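PDB 3GUV: site-specific recombinase, resolvase family protein from Streptococcus pneumoniae, which probably catalyses site-specific DNA recombination as a member of the serine resolvase/invertase family, cutting and rejoining DNA strands. Local coordinates for residues 46-51 and 59-64. Numbering follows the deposited sequence.
Sequences YEDAGK and RIQFNR
OD2 of D48 takes the backbone N-H of F62 (N to OD2 3.1 Å) and also a hydrogen bond from Y10 of strand 6-12, in the resolvase N-terminal domain, which is the catalytic domain in this family. The other oxygen, OD1, accepts the amide of Q61, 2.9 Å from its N and nearly straight at 162°. Both amides come in on the syn sides of the carboxylate, somewhat out of its plane. The carboxylate thus grips the first turn of helix 60-70, to which both N-H groups belong, from the C-terminal end of edge strand 41-48, where the chain passes from strand to helix through a connecting loop. Helix and strand run roughly antiparallel: the axes of strand 46-48 and helix 60-64 are 152° apart. R59, at the N-cap position, has its CB directed away from 46-51, and its NH2 bonds to the carbonyl O of F87.

Beside this grip, CG of Q61 lies 3.1 Å from O of E47. The Q61 chain bends at chi2, which brings OE1 to NH1 of R64 at 2.6 Å, with a weaker bond from NE. A water accepts from N of E47 and donates weakly to the same OE1, bridging strand and helix. R64 has its CG at the edge of the Y46 ring, 3.7 Å from CE1. The guanidinium then stands almost perpendicular to that ring, planes 81° apart, with CE1 over one guanidinium face. At the far end of the ring, OH of Y46 hydrogen-bonds to OD2 of D68, further along helix 60-70.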
ATOM      1  N   TYR A  46      -4.970   3.617  24.218  1.00 24.41           N
ATOM      2  CA  TYR A  46      -4.866   2.170  24.117  1.00 24.82           C
ATOM      3  C   TYR A  46      -3.452   1.790  23.607  1.00 25.41           C
ATOM      4  O   TYR A  46      -2.891   2.463  22.765  1.00 24.42           O
ATOM      5  CB  TYR A  46      -5.895   1.638  23.139  1.00 25.11           C
ATOM      6  CG  TYR A  46      -7.347   1.901  23.483  1.00 24.42           C
ATOM      7  CD1 TYR A  46      -8.130   0.936  24.093  1.00 25.28           C
ATOM      8  CD2 TYR A  46      -7.941   3.106  23.134  1.00 24.60           C
ATOM      9  CE1 TYR A  46      -9.502   1.196  24.383  1.00 28.60           C
ATOM     10  CE2 TYR A  46      -9.259   3.383  23.427  1.00 27.50           C
ATOM     11  CZ  TYR A  46     -10.044   2.421  24.034  1.00 27.81           C
ATOM     12  OH  TYR A  46     -11.348   2.711  24.267  1.00 32.44           O
ATOM     13  N   GLU A  47      -2.888   0.728  24.152  1.00 26.34           N
ATOM     14  CA  GLU A  47      -1.483   0.387  23.922  1.00 27.09           C
ATOM     15  C   GLU A  47      -1.270  -1.117  23.941  1.00 26.74           C
ATOM     16  O   GLU A  47      -1.602  -1.764  24.916  1.00 25.28           O
ATOM     17  CB  GLU A  47      -0.600   1.018  24.994  1.00 27.73           C
ATOM     18  CG  GLU A  47       0.874   0.927  24.681  1.00 30.56           C
ATOM     19  CD  GLU A  47       1.737   1.875  25.514  1.00 35.95           C
ATOM     20  OE1 GLU A  47       2.091   1.480  26.650  1.00 40.70           O
ATOM     21  OE2 GLU A  47       2.095   2.993  25.031  1.00 41.77           O
ATOM     22  N   ASP A  48      -0.731  -1.663  22.843  1.00 27.02           N
ATOM     23  CA  ASP A  48      -0.239  -3.053  22.817  1.00 27.41           C
ATOM     24  C   ASP A  48       1.304  -3.013  22.977  1.00 28.74           C
ATOM     25  O   ASP A  48       2.031  -2.903  21.983  1.00 27.82           O
ATOM     26  CB  ASP A  48      -0.631  -3.689  21.493  1.00 26.58           C
ATOM     27  CG  ASP A  48      -2.122  -3.971  21.400  1.00 27.90           C
ATOM     28  OD1 ASP A  48      -2.599  -4.724  22.272  1.00 27.27           O
ATOM     29  OD2 ASP A  48      -2.797  -3.459  20.464  1.00 26.57           O
ATOM     30  N   ALA A  49       1.799  -3.032  24.209  1.00 31.10           N
ATOM     31  CA  ALA A  49       3.183  -2.559  24.474  1.00 33.80           C
ATOM     32  C   ALA A  49       4.224  -3.656  24.404  1.00 36.22           C
ATOM     33  O   ALA A  49       5.425  -3.372  24.484  1.00 37.61           O
ATOM     34  CB  ALA A  49       3.291  -1.794  25.799  1.00 33.57           C
ATOM     35  N   GLY A  50       3.781  -4.900  24.212  1.00 38.79           N
ATOM     36  CA  GLY A  50       4.696  -6.005  23.957  1.00 40.11           C
ATOM     37  C   GLY A  50       5.301  -6.428  25.263  1.00 41.76           C
ATOM     38  O   GLY A  50       6.499  -6.725  25.313  1.00 41.94           O
ATOM     39  N   LYS A  51       4.457  -6.466  26.309  1.00 43.73           N
ATOM     40  CA  LYS A  51       4.866  -6.802  27.682  1.00 44.84           C
ATOM     41  C   LYS A  51       4.712  -8.290  28.031  1.00 46.03           C
ATOM     42  O   LYS A  51       5.180  -8.740  29.082  1.00 45.72           O
ATOM     43  CB  LYS A  51       4.071  -5.972  28.683  1.00 45.05           C
ATOM     44  CG  LYS A  51       4.136  -4.500  28.418  1.00 46.61           C
ATOM     45  CD  LYS A  51       3.868  -3.672  29.671  1.00 48.59           C
ATOM     46  CE  LYS A  51       4.071  -2.189  29.349  1.00 49.37           C
ATOM     47  NZ  LYS A  51       2.874  -1.394  29.685  1.00 50.05           N
ATOM     48  N   ARG A  59      -2.644  -7.867  19.577  1.00 42.55           N
ATOM     49  CA  ARG A  59      -3.593  -6.866  19.069  1.00 41.32           C
ATOM     50  C   ARG A  59      -4.787  -6.647  20.009  1.00 39.52           C
ATOM     51  O   ARG A  59      -5.808  -6.093  19.585  1.00 39.30           O
ATOM     52  CB  ARG A  59      -4.109  -7.349  17.712  1.00 42.06           C
ATOM     53  CG  ARG A  59      -4.275  -6.278  16.676  1.00 44.23           C
ATOM     54  CD  ARG A  59      -3.172  -6.327  15.644  1.00 47.46           C
ATOM     55  NE  ARG A  59      -3.609  -5.568  14.481  1.00 51.23           N
ATOM     56  CZ  ARG A  59      -3.330  -4.281  14.244  1.00 52.50           C
ATOM     57  NH1 ARG A  59      -2.557  -3.564  15.083  1.00 50.29           N
ATOM     58  NH2 ARG A  59      -3.832  -3.712  13.145  1.00 51.84           N
ATOM     59  N   ILE A  60      -4.636  -7.069  21.264  1.00 37.42           N
ATOM     60  CA  ILE A  60      -5.715  -7.093  22.263  1.00 36.87           C
ATOM     61  C   ILE A  60      -6.327  -5.718  22.578  1.00 34.87           C
ATOM     62  O   ILE A  60      -7.545  -5.572  22.647  1.00 34.27           O
ATOM     63  CB  ILE A  60      -5.231  -7.693  23.605  1.00 36.98           C
ATOM     64  CG1 ILE A  60      -4.777  -9.156  23.416  1.00 38.65           C
ATOM     65  CG2 ILE A  60      -6.328  -7.619  24.626  1.00 36.62           C
ATOM     66  CD1 ILE A  60      -3.537  -9.488  24.237  1.00 39.80           C
ATOM     67  N   GLN A  61      -5.479  -4.731  22.811  1.00 32.26           N
ATOM     68  CA  GLN A  61      -5.983  -3.399  23.160  1.00 31.10           C
ATOM     69  C   GLN A  61      -6.522  -2.751  21.899  1.00 30.10           C
ATOM     70  O   GLN A  61      -7.470  -1.989  21.948  1.00 27.82           O
ATOM     71  CB  GLN A  61      -4.883  -2.539  23.792  1.00 30.86           C
ATOM     72  CG  GLN A  61      -4.370  -3.084  25.118  1.00 31.25           C
ATOM     73  CD  GLN A  61      -5.477  -3.379  26.108  1.00 34.36           C
ATOM     74  OE1 GLN A  61      -6.402  -2.566  26.310  1.00 35.63           O
ATOM     75  NE2 GLN A  61      -5.403  -4.559  26.734  1.00 34.95           N
ATOM     76  N   PHE A  62      -5.898  -3.061  20.761  1.00 29.62           N
ATOM     77  CA  PHE A  62      -6.438  -2.607  19.498  1.00 29.69           C
ATOM     78  C   PHE A  62      -7.858  -3.148  19.304  1.00 29.10           C
ATOM     79  O   PHE A  62      -8.750  -2.423  18.860  1.00 27.81           O
ATOM     80  CB  PHE A  62      -5.530  -3.024  18.353  1.00 29.83           C
ATOM     81  CG  PHE A  62      -6.111  -2.769  17.030  1.00 31.33           C
ATOM     82  CD1 PHE A  62      -5.899  -1.570  16.393  1.00 33.28           C
ATOM     83  CD2 PHE A  62      -6.929  -3.724  16.431  1.00 33.09           C
ATOM     84  CE1 PHE A  62      -6.464  -1.340  15.156  1.00 37.42           C
ATOM     85  CE2 PHE A  62      -7.501  -3.497  15.186  1.00 35.68           C
ATOM     86  CZ  PHE A  62      -7.263  -2.312  14.547  1.00 36.78           C
ATOM     87  N   ASN A  63      -8.075  -4.408  19.664  1.00 30.06           N
ATOM     88  CA  ASN A  63      -9.402  -5.011  19.538  1.00 30.99           C
ATOM     89  C   ASN A  63     -10.358  -4.391  20.577  1.00 30.67           C
ATOM     90  O   ASN A  63     -11.476  -4.061  20.233  1.00 30.19           O
ATOM     91  CB  ASN A  63      -9.357  -6.537  19.657  1.00 31.39           C
ATOM     92  CG  ASN A  63      -8.575  -7.200  18.518  1.00 33.90           C
ATOM     93  OD1 ASN A  63      -8.531  -6.705  17.391  1.00 37.79           O
ATOM     94  ND2 ASN A  63      -7.941  -8.326  18.825  1.00 36.74           N
ATOM     95  N   ARG A  64      -9.924  -4.203  21.823  1.00 30.90           N
ATOM     96  CA  ARG A  64     -10.754  -3.455  22.766  1.00 31.68           C
ATOM     97  C   ARG A  64     -11.142  -2.081  22.178  1.00 31.07           C
ATOM     98  O   ARG A  64     -12.303  -1.694  22.267  1.00 31.12           O
ATOM     99  CB  ARG A  64     -10.124  -3.261  24.160  1.00 32.49           C
ATOM    100  CG  ARG A  64     -10.977  -2.179  24.960  1.00 37.20           C
ATOM    101  CD  ARG A  64     -10.843  -2.072  26.470  1.00 42.80           C
ATOM    102  NE  ARG A  64      -9.455  -2.094  26.936  1.00 46.88           N
ATOM    103  CZ  ARG A  64      -9.001  -1.449  28.006  1.00 50.25           C
ATOM    104  NH1 ARG A  64      -7.724  -1.582  28.355  1.00 51.57           N
ATOM    105  NH2 ARG A  64      -9.806  -0.687  28.745  1.00 51.21           N
TER
HETATM  106  O   HOH W   1      -4.426  -0.288  26.506  1.00 32.52           O